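Cupin type-2 domain-containing protein (Neisseria meningitidis, PDB 2I45) is of unknown function but adopts a cupin beta-barrel fold and may, like many cupins, hold a metal ion or small ligand within the barrel. Local coordinates at residues L36-T44 / K81-S89. Residues are numbered along the deposited sequence; the frame is centred on the assembly and turned at random.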
ATOM      1  N   LEU B  36     -14.976  -5.525   4.688  1.00 51.50           N
ATOM      2  CA  LEU B  36     -15.486  -5.227   6.034  1.00 50.92           C
ATOM      3  C   LEU B  36     -16.851  -4.542   6.034  1.00 50.42           C
ATOM      4  O   LEU B  36     -17.092  -3.606   5.228  1.00 50.92           O
ATOM      5  CB  LEU B  36     -14.538  -4.235   6.675  1.00 51.53           C
ATOM      6  CG  LEU B  36     -13.487  -4.834   7.586  1.00 54.79           C
ATOM      7  CD1 LEU B  36     -12.947  -6.249   7.192  1.00 55.34           C
ATOM      8  CD2 LEU B  36     -12.378  -3.853   7.741  1.00 54.56           C
ATOM      9  N   LEU B  37     -17.718  -4.994   6.957  1.00 48.07           N
ATOM     10  CA  LEU B  37     -19.030  -4.427   7.206  1.00 46.08           C
ATOM     11  C   LEU B  37     -19.333  -4.630   8.707  1.00 46.21           C
ATOM     12  O   LEU B  37     -18.881  -5.614   9.280  1.00 45.00           O
ATOM     13  CB  LEU B  37     -20.056  -5.103   6.327  1.00 44.46           C
ATOM     14  CG  LEU B  37     -21.425  -4.391   6.277  1.00 43.26           C
ATOM     15  CD1 LEU B  37     -21.318  -2.919   5.970  1.00 40.35           C
ATOM     16  CD2 LEU B  37     -22.353  -5.006   5.255  1.00 38.71           C
ATOM     17  N   GLY B  38     -20.048  -3.690   9.338  1.00 46.46           N
ATOM     18  CA  GLY B  38     -20.207  -3.664  10.823  1.00 46.89           C
ATOM     19  C   GLY B  38     -18.887  -3.920  11.537  1.00 47.50           C
ATOM     20  O   GLY B  38     -17.889  -3.365  11.137  1.00 47.60           O
ATOM     21  N   ASP B  39     -18.854  -4.793  12.554  1.00 47.98           N
ATOM     22  CA  ASP B  39     -17.583  -5.268  13.104  1.00 48.02           C
ATOM     23  C   ASP B  39     -17.661  -6.635  13.722  1.00 48.39           C
ATOM     24  O   ASP B  39     -18.736  -7.233  13.837  1.00 47.94           O
ATOM     25  CB  ASP B  39     -17.092  -4.334  14.199  1.00 49.05           C
ATOM     26  CG  ASP B  39     -18.135  -4.170  15.317  1.00 51.07           C
ATOM     27  OD1 ASP B  39     -19.095  -3.354  15.115  1.00 53.29           O
ATOM     28  OD2 ASP B  39     -17.998  -4.850  16.356  1.00 45.98           O
ATOM     29  N   TYR B  40     -16.495  -7.130  14.156  1.00 48.47           N
ATOM     30  CA  TYR B  40     -16.436  -8.426  14.796  1.00 48.19           C
ATOM     31  C   TYR B  40     -15.716  -8.332  16.079  1.00 47.10           C
ATOM     32  O   TYR B  40     -15.059  -9.292  16.465  1.00 46.53           O
ATOM     33  CB  TYR B  40     -15.728  -9.474  13.930  1.00 49.37           C
ATOM     34  CG  TYR B  40     -16.688 -10.293  13.114  1.00 52.24           C
ATOM     35  CD1 TYR B  40     -17.239  -9.742  11.942  1.00 53.20           C
ATOM     36  CD2 TYR B  40     -17.104 -11.580  13.508  1.00 53.17           C
ATOM     37  CE1 TYR B  40     -18.123 -10.405  11.153  1.00 48.71           C
ATOM     38  CE2 TYR B  40     -18.032 -12.288  12.679  1.00 54.40           C
ATOM     39  CZ  TYR B  40     -18.518 -11.642  11.496  1.00 52.67           C
ATOM     40  OH  TYR B  40     -19.401 -12.176  10.589  1.00 55.04           O
ATOM     41  N   GLY B  41     -15.792  -7.175  16.715  1.00 45.85           N
ATOM     42  CA  GLY B  41     -15.136  -6.997  17.998  1.00 45.81           C
ATOM     43  C   GLY B  41     -13.646  -6.669  17.938  1.00 46.92           C
ATOM     44  O   GLY B  41     -13.154  -6.119  16.952  1.00 46.17           O
ATOM     45  N   TRP B  42     -12.937  -6.952  19.040  1.00 46.93           N
ATOM     46  CA  TRP B  42     -11.592  -6.488  19.183  1.00 46.55           C
ATOM     47  C   TRP B  42     -10.695  -7.573  18.651  1.00 48.58           C
ATOM     48  O   TRP B  42     -10.995  -8.717  18.824  1.00 48.71           O
ATOM     49  CB  TRP B  42     -11.299  -6.153  20.663  1.00 45.16           C
ATOM     50  CG  TRP B  42     -12.055  -4.956  21.138  1.00 40.16           C
ATOM     51  CD1 TRP B  42     -13.317  -4.941  21.556  1.00 38.65           C
ATOM     52  CD2 TRP B  42     -11.589  -3.605  21.174  1.00 38.04           C
ATOM     53  NE1 TRP B  42     -13.722  -3.652  21.827  1.00 39.93           N
ATOM     54  CE2 TRP B  42     -12.673  -2.807  21.614  1.00 40.36           C
ATOM     55  CE3 TRP B  42     -10.356  -2.979  20.851  1.00 35.26           C
ATOM     56  CZ2 TRP B  42     -12.574  -1.399  21.780  1.00 41.37           C
ATOM     57  CZ3 TRP B  42     -10.240  -1.602  21.020  1.00 39.31           C
ATOM     58  CH2 TRP B  42     -11.351  -0.815  21.464  1.00 41.28           C
ATOM     59  N   HIS B  43      -9.601  -7.215  17.994  1.00 51.56           N
ATOM     60  CA  HIS B  43      -8.535  -8.172  17.694  1.00 54.76           C
ATOM     61  C   HIS B  43      -7.301  -7.500  18.159  1.00 55.25           C
ATOM     62  O   HIS B  43      -7.322  -6.273  18.318  1.00 55.77           O
ATOM     63  CB  HIS B  43      -8.334  -8.350  16.174  1.00 55.16           C
ATOM     64  CG  HIS B  43      -9.605  -8.496  15.407  1.00 60.38           C
ATOM     65  ND1 HIS B  43     -10.537  -7.480  15.301  1.00 66.02           N
ATOM     66  CD2 HIS B  43     -10.100  -9.531  14.684  1.00 64.82           C
ATOM     67  CE1 HIS B  43     -11.553  -7.886  14.551  1.00 65.53           C
ATOM     68  NE2 HIS B  43     -11.311  -9.126  14.160  1.00 65.76           N
ATOM     69  N   THR B  44      -6.212  -8.270  18.297  1.00 56.69           N
ATOM     70  CA  THR B  44      -4.852  -7.681  18.170  1.00 56.76           C
ATOM     71  C   THR B  44      -4.225  -7.900  16.778  1.00 57.15           C
ATOM     72  O   THR B  44      -3.419  -8.808  16.549  1.00 58.55           O
ATOM     73  CB  THR B  44      -3.851  -7.928  19.377  1.00 56.19           C
ATOM     74  OG1 THR B  44      -3.164  -9.160  19.226  1.00 55.39           O
ATOM     75  CG2 THR B  44      -4.540  -7.875  20.707  1.00 56.44           C
ATOM     76  N   LYS B  81       1.735  -3.827  15.812  1.00 51.29           N
ATOM     77  CA  LYS B  81       1.501  -5.150  16.451  1.00 48.77           C
ATOM     78  C   LYS B  81       1.204  -4.794  17.866  1.00 49.69           C
ATOM     79  O   LYS B  81       1.620  -3.739  18.290  1.00 49.85           O
ATOM     80  CB  LYS B  81       2.782  -5.869  16.461  1.00 50.66           C
ATOM     81  N   SER B  82       0.423  -5.628  18.582  1.00 50.44           N
ATOM     82  CA  SER B  82       0.274  -5.600  20.071  1.00 49.62           C
ATOM     83  C   SER B  82      -0.430  -4.374  20.664  1.00 49.43           C
ATOM     84  O   SER B  82      -0.087  -3.826  21.757  1.00 49.23           O
ATOM     85  CB  SER B  82       1.668  -5.732  20.651  1.00 47.88           C
ATOM     86  OG  SER B  82       2.554  -6.419  19.689  1.00 46.41           O
ATOM     87  N   VAL B  83      -1.408  -3.980  19.882  1.00 49.15           N
ATOM     88  CA  VAL B  83      -2.277  -2.918  20.167  1.00 48.62           C
ATOM     89  C   VAL B  83      -3.581  -3.616  19.841  1.00 48.92           C
ATOM     90  O   VAL B  83      -3.803  -4.030  18.707  1.00 50.33           O
ATOM     91  CB  VAL B  83      -1.887  -1.779  19.218  1.00 48.19           C
ATOM     92  CG1 VAL B  83      -3.116  -1.090  18.556  1.00 50.31           C
ATOM     93  CG2 VAL B  83      -0.984  -0.801  19.946  1.00 48.60           C
ATOM     94  N   SER B  84      -4.432  -3.802  20.829  1.00 49.31           N
ATOM     95  CA  SER B  84      -5.757  -4.320  20.583  1.00 48.71           C
ATOM     96  C   SER B  84      -6.605  -3.234  19.930  1.00 48.64           C
ATOM     97  O   SER B  84      -6.592  -2.106  20.393  1.00 48.98           O
ATOM     98  CB  SER B  84      -6.333  -4.762  21.908  1.00 49.70           C
ATOM     99  OG  SER B  84      -7.693  -4.364  22.106  1.00 51.73           O
ATOM    100  N   HIS B  85      -7.313  -3.572  18.846  1.00 47.28           N
ATOM    101  CA  HIS B  85      -8.069  -2.620  18.105  1.00 46.34           C
ATOM    102  C   HIS B  85      -9.270  -3.305  17.545  1.00 46.61           C
ATOM    103  O   HIS B  85      -9.353  -4.533  17.446  1.00 46.24           O
ATOM    104  CB  HIS B  85      -7.270  -2.103  16.928  1.00 47.17           C
ATOM    105  CG  HIS B  85      -6.767  -3.193  16.026  1.00 48.41           C
ATOM    106  ND1 HIS B  85      -5.718  -4.026  16.378  1.00 51.83           N
ATOM    107  CD2 HIS B  85      -7.181  -3.609  14.803  1.00 44.43           C
ATOM    108  CE1 HIS B  85      -5.503  -4.896  15.403  1.00 46.58           C
ATOM    109  NE2 HIS B  85      -6.385  -4.669  14.448  1.00 41.04           N
ATOM    110  N   ARG B  86     -10.212  -2.473  17.153  1.00 46.50           N
ATOM    111  CA  ARG B  86     -11.478  -2.946  16.685  1.00 46.63           C
ATOM    112  C   ARG B  86     -11.737  -2.357  15.301  1.00 46.92           C
ATOM    113  O   ARG B  86     -12.220  -1.245  15.177  1.00 47.91           O
ATOM    114  CB  ARG B  86     -12.609  -2.643  17.674  1.00 46.35           C
ATOM    115  CG  ARG B  86     -13.995  -2.591  16.996  1.00 47.21           C
ATOM    116  CD  ARG B  86     -15.193  -2.424  17.942  1.00 45.14           C
ATOM    117  NE  ARG B  86     -15.157  -1.169  18.678  1.00 39.52           N
ATOM    118  CZ  ARG B  86     -15.695  -1.034  19.886  1.00 42.37           C
ATOM    119  NH1 ARG B  86     -16.352  -2.064  20.477  1.00 37.70           N
ATOM    120  NH2 ARG B  86     -15.561   0.118  20.528  1.00 36.91           N
ATOM    121  N   PRO B  87     -11.398  -3.108  14.257  1.00 46.38           N
ATOM    122  CA  PRO B  87     -11.590  -2.680  12.876  1.00 46.37           C
ATOM    123  C   PRO B  87     -13.050  -2.700  12.543  1.00 46.54           C
ATOM    124  O   PRO B  87     -13.718  -3.565  13.030  1.00 47.65           O
ATOM    125  CB  PRO B  87     -10.907  -3.787  12.079  1.00 46.19           C
ATOM    126  CG  PRO B  87     -10.732  -4.954  12.993  1.00 45.62           C
ATOM    127  CD  PRO B  87     -10.781  -4.441  14.391  1.00 46.40           C
ATOM    128  N   ARG B  88     -13.544  -1.847  11.653  1.00 46.52           N
ATOM    129  CA  ARG B  88     -14.977  -1.755  11.513  1.00 46.34           C
ATOM    130  C   ARG B  88     -15.440  -0.802  10.367  1.00 46.30           C
ATOM    131  O   ARG B  88     -14.683   0.094   9.969  1.00 47.80           O
ATOM    132  CB  ARG B  88     -15.402  -1.271  12.850  1.00 47.24           C
ATOM    133  CG  ARG B  88     -16.716  -0.623  12.925  1.00 50.92           C
ATOM    134  CD  ARG B  88     -16.622   0.873  13.101  1.00 51.59           C
ATOM    135  NE  ARG B  88     -15.944   1.409  14.280  1.00 48.21           N
ATOM    136  CZ  ARG B  88     -15.968   2.727  14.516  1.00 47.08           C
ATOM    137  NH1 ARG B  88     -15.292   3.261  15.507  1.00 45.99           N
ATOM    138  NH2 ARG B  88     -16.649   3.534  13.697  1.00 41.56           N
ATOM    139  N   SER B  89     -16.639  -0.983   9.810  1.00 43.97           N
ATOM    140  CA  SER B  89     -17.037  -0.216   8.633  1.00 43.09           C
ATOM    141  C   SER B  89     -18.553   0.033   8.519  1.00 42.87           C
ATOM    142  O   SER B  89     -19.351  -0.889   8.434  1.00 42.25           O
ATOM    143  CB  SER B  89     -16.561  -0.910   7.364  1.00 43.46           C
ATOM    144  OG  SER B  89     -16.988  -0.197   6.216  1.00 42.47           O
TER
HETATM  145  O   HOH W   1     -14.205  -5.872  14.493  1.00 42.25           O
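His43 and His85 pair through two nearly straight backbone bonds, His43 N to His85 O at 2.7 Å and His85 N to His43 O at 2.8 Å, forming a single antiparallel bridge. Here the packing is close: Pro87 sets CD 3.2 Å from His43 ND1, while His43 O lies over one face of the His85 imidazole. That ring is fixed in rotation by ND1, which donates to Val83 O almost in the ring plane. On the more exposed side, the Trp42 indole rests across Arg86, whose CB sits 3.8 Å from the centroid of the six-membered ring. A bend at chi3 (63°) brings the guanidinium back to the indole with the planes 47° apart, and Asp62 of strand 59-63 takes its NE in a salt bridge. Opposite Tyr40 and Gly41 the backbones part around Pro87, and one water spans the gap, accepting from Tyr40 N and donating to Gly41 O and Pro87 O. Asp39 OD2 closes an Asx turn onto Gly41 N, and Ser89 N to Gly38 O (3.0 Å) joins the two backbones again at the corner. The segment after strand 29-37 thus follows edge strand 85-89 of the cupin domain through direct backbone bonds at Gly38 and His43, water between, and Trp42 on a charge-paired arginine.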